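Local coordinates for protein uridylate kinase (PDB 2JJX) that probably phosphorylates UMP to UDP with ATP in pyrimidine nucleotide synthesis, and also binds ATP at an allosteric site, at residues Y12-K18 against M160-L166; L218-F223 against G241-N245. One frame throughout, in Å; residues are numbered along the deposited sequence.

In the fold
Both contacts lie in the mixed central sheet, their centres about 11 Å apart, and both are buried. Contact 1 joins strands 14-19 and 164-169, parallel neighbours in the middle of the sheet, and adds charged groups where the paired backbones begin; it reaches the surface at K13 and N161. Contact 2 lies nearer one margin, where strand 220-224 meets the antiparallel strand 242-245 through regular backbone bonds and mostly apolar side chains, and its most open touching residues, P219 and L243, are only partly exposed. Strands 164-169 and 220-224 are sheet neighbours, and I165 N probably bonds P219 O at 2.8 Å. Separately, Y12 OH and H221 NE2 lie 2.7 Å apart, a probable hydrogen bond.

Contact 1: Y12-K18 against M160-L166; sequences YKRVLIK and MNSDAIL
Y12 lays one face of its ring over A164, whose CB stands 3.7 Å from the ring centroid, almost on its normal, a CH-pi contact. K13 N gives a fairly straight bond to D163 OD2 (2.8 Å), on its anti lone pair; R14 N reaches the same OD2 only weakly. D163 CG lies beside its backbone N (chi1 -83°), which carries the carboxylate back to these amides, while D163 N returns a 2.7 Å bond to R14 O from above the carbonyl plane. R14 folds its bent chain so that the guanidinium edge faces M160 O, where helix 150-160 ends in a Schellman motif at N161; the modelled bond from NE is doubtfully short. R14 NH1 makes salt bridges with E53 and D131. V15 CG1 packs 3.8 Å from L166 CD1, the side chains crossing at about a right angle. From L16 the strands pair in parallel: L16 N bonds A164 O at 3.2 Å and L166 N bonds L16 O at 2.9 Å. The side chain of L16 lies alongside I165, CD1 to CG1 3.8 Å, on the face opposite V15 and L166. I17 CG1, like V15 CG1, meets L166 CD1, which lies against both. K18 N closes the run on L166 O, 2.9 Å away. Strand 53-58 flanks strand 14-19 on its other edge, helix 150-160 covers L16 and I165, and helix 123-131 packs on R14 and M160.

Contact 2: L218-F223 against G241-N245; sequences LPAHVF and GTLIN
A220 and I244 form a hydrogen-bonded antiparallel pair: I244 N reaches A220 O at 2.8 Å, and A220 N reaches I244 O at 3.2 Å on a lone pair in the carbonyl plane. V222 and T242 repeat this, with T242 N 2.8 Å from V222 O and V222 N 3.0 Å from T242 O. Between them H221 and L243 make the non-hydrogen-bonded pair, and here the side chains pack closely. L243 CG is anti to the backbone N (chi1 -158°), which puts it against H221 CE1, 3.4 Å away, with CD2 over one face of the imidazole, offset toward its rim and 3.9 Å from the centroid, a CH-pi contact. NE2 of that ring is hydrogen-bonded to Y12 OH. The face that carries A220, V222, T242 and I244 is buried; across it A220 CB meets I244 CB at 4.2 Å, and T242 OG1 bonds Y189 O. The more open side is the end at P219, partly exposed like L243, where P219 CB touches L243 CD2. L218 turns its CB away from strand 242-245 and packs on I165. At the other end G241 leads into strand 242-245 beside F223, whose ring goes to helix 230-235 in the connection between the strands. Strand 242-245, with the parallel 191-193 beyond it, runs against the rest of the sheet, in keeping with the alpha/beta fold of the amino acid kinase family.

Contact 1: Y12-K18 against M160-L166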
loop_
_atom_site.group_PDB
_atom_site.type_symbol
_atom_site.label_atom_id
_atom_site.label_comp_id
_atom_site.label_asym_id
_atom_site.label_seq_id
_atom_site.Cartn_x
_atom_site.Cartn_y
_atom_site.Cartn_z
ATOM N N TYR A 12 -31.065 11.449 20.295
ATOM C CA TYR A 12 -30.324 10.613 19.361
ATOM C C TYR A 12 -29.286 9.794 20.108
ATOM O O TYR A 12 -28.657 10.269 21.049
ATOM C CB TYR A 12 -29.640 11.491 18.323
ATOM C CG TYR A 12 -30.555 12.521 17.714
ATOM C CD1 TYR A 12 -31.577 12.127 16.851
ATOM C CD2 TYR A 12 -30.283 13.884 17.831
ATOM C CE1 TYR A 12 -32.370 13.064 16.183
ATOM C CE2 TYR A 12 -31.063 14.837 17.157
ATOM C CZ TYR A 12 -32.111 14.413 16.345
ATOM O OH TYR A 12 -32.912 15.321 15.691
ATOM N N LYS A 13 -29.053 8.581 19.638
ATOM C CA LYS A 13 -28.020 7.743 20.225
ATOM C C LYS A 13 -26.679 7.950 19.512
ATOM O O LYS A 13 -25.634 7.867 20.158
ATOM C CB LYS A 13 -28.396 6.261 20.162
ATOM C CG LYS A 13 -29.810 5.928 20.587
ATOM C CD LYS A 13 -29.899 4.492 21.070
ATOM C CE LYS A 13 -30.036 4.417 22.581
ATOM N NZ LYS A 13 -30.621 3.110 22.989
ATOM N N ARG A 14 -26.715 8.154 18.189
ATOM C CA ARG A 14 -25.517 8.322 17.352
ATOM C C ARG A 14 -25.600 9.602 16.550
ATOM O O ARG A 14 -26.606 9.895 15.918
ATOM C CB ARG A 14 -25.370 7.162 16.368
ATOM C CG ARG A 14 -24.111 6.339 16.541
ATOM C CD ARG A 14 -23.283 6.326 15.283
ATOM N NE ARG A 14 -23.223 5.018 14.626
ATOM C CZ ARG A 14 -23.140 3.844 15.247
ATOM N NH1 ARG A 14 -23.159 3.763 16.567
ATOM N NH2 ARG A 14 -23.070 2.733 14.533
ATOM N N VAL A 15 -24.484 10.306 16.469
ATOM C CA VAL A 15 -24.478 11.631 15.862
ATOM C C VAL A 15 -23.169 12.008 15.142
ATOM O O VAL A 15 -22.088 11.665 15.578
ATOM C CB VAL A 15 -24.793 12.617 16.993
ATOM C CG1 VAL A 15 -23.626 13.541 17.270
ATOM C CG2 VAL A 15 -26.115 13.330 16.746
ATOM N N LEU A 16 -23.266 12.752 14.051
ATOM C CA LEU A 16 -22.083 13.215 13.320
ATOM C C LEU A 16 -22.025 14.709 13.473
ATOM O O LEU A 16 -22.967 15.401 13.116
ATOM C CB LEU A 16 -22.190 12.913 11.816
ATOM C CG LEU A 16 -21.063 13.237 10.817
ATOM C CD1 LEU A 16 -20.676 14.705 10.754
ATOM C CD2 LEU A 16 -19.847 12.334 10.978
ATOM N N ILE A 17 -20.903 15.207 13.972
ATOM C CA ILE A 17 -20.741 16.639 14.100
ATOM C C ILE A 17 -19.884 17.219 12.982
ATOM O O ILE A 17 -18.744 16.828 12.796
ATOM C CB ILE A 17 -20.199 17.041 15.432
ATOM C CG1 ILE A 17 -21.139 16.581 16.542
ATOM C CG2 ILE A 17 -20.009 18.537 15.447
ATOM C CD1 ILE A 17 -20.468 16.526 17.927
ATOM N N LYS A 18 -20.440 18.167 12.237
ATOM C CA LYS A 18 -19.681 18.801 11.181
ATOM C C LYS A 18 -19.255 20.172 11.677
ATOM O O LYS A 18 -20.088 20.999 12.077
ATOM C CB LYS A 18 -20.490 18.888 9.882
ATOM C CG LYS A 18 -20.315 20.184 9.121
ATOM C CD LYS A 18 -19.460 19.967 7.895
ATOM C CE LYS A 18 -19.673 21.112 6.909
ATOM N NZ LYS A 18 -19.032 22.406 7.337
ATOM N N MET A 160 -22.303 5.584 8.909
ATOM C CA MET A 160 -22.107 5.248 10.299
ATOM C C MET A 160 -23.431 4.971 11.014
ATOM O O MET A 160 -23.445 4.575 12.178
ATOM C CB MET A 160 -21.289 6.358 10.976
ATOM C CG MET A 160 -20.327 5.866 12.035
ATOM S SD MET A 160 -18.804 5.183 11.427
ATOM C CE MET A 160 -19.252 4.370 9.990
ATOM N N ASN A 161 -24.527 5.086 10.270
ATOM C CA ASN A 161 -25.868 4.781 10.772
ATOM C C ASN A 161 -26.163 5.826 11.818
ATOM O O ASN A 161 -26.629 5.509 12.909
ATOM C CB ASN A 161 -25.935 3.424 11.465
ATOM C CG ASN A 161 -25.799 2.250 10.514
ATOM O OD1 ASN A 161 -25.570 2.416 9.319
ATOM N ND2 ASN A 161 -25.849 1.045 11.070
ATOM N N SER A 162 -25.773 7.058 11.526
ATOM C CA SER A 162 -26.011 8.146 12.458
ATOM C C SER A 162 -27.492 8.499 12.539
ATOM O O SER A 162 -28.255 8.189 11.637
ATOM C CB SER A 162 -25.147 9.346 12.088
ATOM O OG SER A 162 -23.789 8.966 12.238
ATOM N N ASP A 163 -27.912 9.060 13.666
ATOM C CA ASP A 163 -29.309 9.417 13.865
ATOM C C ASP A 163 -29.581 10.843 13.359
ATOM O O ASP A 163 -30.729 11.227 13.111
ATOM C CB ASP A 163 -29.624 9.378 15.357
ATOM C CG ASP A 163 -29.933 7.976 15.858
ATOM O OD1 ASP A 163 -30.233 7.090 15.029
ATOM O OD2 ASP A 163 -29.943 7.772 17.089
ATOM N N ALA A 164 -28.529 11.654 13.307
ATOM C CA ALA A 164 -28.641 13.046 12.903
ATOM C C ALA A 164 -27.258 13.613 12.567
ATOM O O ALA A 164 -26.248 13.049 12.966
ATOM C CB ALA A 164 -29.295 13.837 13.984
ATOM N N ILE A 165 -27.215 14.699 11.796
ATOM C CA ILE A 165 -25.961 15.380 11.523
ATOM C C ILE A 165 -26.097 16.780 12.080
ATOM O O ILE A 165 -27.016 17.500 11.728
ATOM C CB ILE A 165 -25.542 15.403 10.048
ATOM C CG1 ILE A 165 -24.170 16.054 9.939
ATOM C CG2 ILE A 165 -26.460 16.256 9.244
ATOM C CD1 ILE A 165 -23.789 16.439 8.536
ATOM N N LEU A 166 -25.247 17.136 13.032
ATOM C CA LEU A 166 -25.316 18.465 13.601
ATOM C C LEU A 166 -24.270 19.308 12.900
ATOM O O LEU A 166 -23.090 18.990 12.911
ATOM C CB LEU A 166 -25.103 18.418 15.117
ATOM C CG LEU A 166 -25.745 17.262 15.880
ATOM C CD1 LEU A 166 -24.934 17.062 17.140
ATOM C CD2 LEU A 166 -27.168 17.575 16.228
#

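Contact 2: L218-F223 against G241-N245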
loop_
_atom_site.group_PDB
_atom_site.type_symbol
_atom_site.label_atom_id
_atom_site.label_comp_id
_atom_site.label_asym_id
_atom_site.label_seq_id
_atom_site.Cartn_x
_atom_site.Cartn_y
_atom_site.Cartn_z
ATOM N N LEU A 218 -31.424 11.387 6.582
ATOM C CA LEU A 218 -30.621 11.974 7.651
ATOM C C LEU A 218 -31.172 13.340 8.015
ATOM O O LEU A 218 -31.377 14.210 7.178
ATOM C CB LEU A 218 -29.151 12.136 7.236
ATOM C CG LEU A 218 -27.998 11.989 8.251
ATOM C CD1 LEU A 218 -27.045 13.160 8.224
ATOM C CD2 LEU A 218 -28.396 11.637 9.661
ATOM N N PRO A 219 -31.395 13.554 9.297
ATOM C CA PRO A 219 -31.871 14.881 9.683
ATOM C C PRO A 219 -30.630 15.744 9.947
ATOM O O PRO A 219 -29.581 15.250 10.386
ATOM C CB PRO A 219 -32.640 14.624 10.992
ATOM C CG PRO A 219 -32.417 13.161 11.346
ATOM C CD PRO A 219 -31.995 12.457 10.069
ATOM N N ALA A 220 -30.734 17.040 9.683
ATOM C CA ALA A 220 -29.616 17.930 9.949
ATOM C C ALA A 220 -30.022 19.031 10.903
ATOM O O ALA A 220 -31.131 19.530 10.821
ATOM C CB ALA A 220 -29.098 18.536 8.660
ATOM N N HIS A 221 -29.088 19.480 11.735
ATOM C CA HIS A 221 -29.338 20.608 12.609
ATOM C C HIS A 221 -28.330 21.701 12.337
ATOM O O HIS A 221 -27.134 21.462 12.372
ATOM C CB HIS A 221 -29.280 20.183 14.067
ATOM C CG HIS A 221 -30.445 19.342 14.488
ATOM N ND1 HIS A 221 -31.573 19.878 15.068
ATOM C CD2 HIS A 221 -30.655 18.003 14.423
ATOM C CE1 HIS A 221 -32.436 18.910 15.325
ATOM N NE2 HIS A 221 -31.900 17.761 14.952
ATOM N N VAL A 222 -28.813 22.888 11.992
ATOM C CA VAL A 222 -27.929 24.028 11.788
ATOM C C VAL A 222 -28.141 24.954 12.979
ATOM O O VAL A 222 -29.274 25.242 13.373
ATOM C CB VAL A 222 -28.162 24.697 10.413
ATOM C CG1 VAL A 222 -27.146 25.818 10.159
ATOM C CG2 VAL A 222 -28.085 23.649 9.300
ATOM N N PHE A 223 -27.051 25.316 13.641
ATOM C CA PHE A 223 -27.178 26.072 14.879
ATOM C C PHE A 223 -25.899 26.795 15.210
ATOM O O PHE A 223 -24.883 26.576 14.564
ATOM C CB PHE A 223 -27.501 25.117 16.027
ATOM C CG PHE A 223 -26.452 24.054 16.244
ATOM C CD1 PHE A 223 -26.594 22.786 15.698
ATOM C CD2 PHE A 223 -25.280 24.356 16.916
ATOM C CE1 PHE A 223 -25.591 21.853 15.840
ATOM C CE2 PHE A 223 -24.303 23.409 17.086
ATOM C CZ PHE A 223 -24.449 22.162 16.540
ATOM N N GLY A 241 -32.050 26.511 17.087
ATOM C CA GLY A 241 -31.468 26.459 15.754
ATOM C C GLY A 241 -32.495 25.973 14.743
ATOM O O GLY A 241 -33.692 25.995 15.008
ATOM N N THR A 242 -32.042 25.487 13.593
ATOM C CA THR A 242 -32.939 25.003 12.532
ATOM C C THR A 242 -32.839 23.477 12.355
ATOM O O THR A 242 -31.765 22.910 12.465
ATOM C CB THR A 242 -32.632 25.735 11.194
ATOM O OG1 THR A 242 -33.196 27.056 11.228
ATOM C CG2 THR A 242 -33.213 24.956 10.053
ATOM N N LEU A 243 -33.953 22.812 12.056
ATOM C CA LEU A 243 -33.975 21.356 11.833
ATOM C C LEU A 243 -34.394 21.051 10.423
ATOM O O LEU A 243 -35.561 21.205 10.105
ATOM C CB LEU A 243 -35.017 20.664 12.713
ATOM C CG LEU A 243 -34.859 19.161 13.011
ATOM C CD1 LEU A 243 -36.170 18.412 13.225
ATOM C CD2 LEU A 243 -34.047 18.478 11.944
ATOM N N ILE A 244 -33.494 20.508 9.615
ATOM C CA ILE A 244 -33.820 20.134 8.234
ATOM C C ILE A 244 -34.304 18.691 8.122
ATOM O O ILE A 244 -33.596 17.751 8.432
ATOM C CB ILE A 244 -32.630 20.441 7.323
ATOM C CG1 ILE A 244 -32.004 21.760 7.798
ATOM C CG2 ILE A 244 -33.095 20.491 5.883
ATOM C CD1 ILE A 244 -31.239 22.492 6.748
ATOM N N ASN A 245 -35.532 18.539 7.666
ATOM C CA ASN A 245 -36.292 17.311 7.767
ATOM C C ASN A 245 -37.049 17.070 6.473
ATOM O O ASN A 245 -36.999 17.874 5.535
ATOM C CB ASN A 245 -37.381 17.608 8.792
ATOM C CG ASN A 245 -37.493 16.562 9.862
ATOM O OD1 ASN A 245 -37.686 17.021 11.098
ATOM N ND2 ASN A 245 -37.681 15.389 9.556
#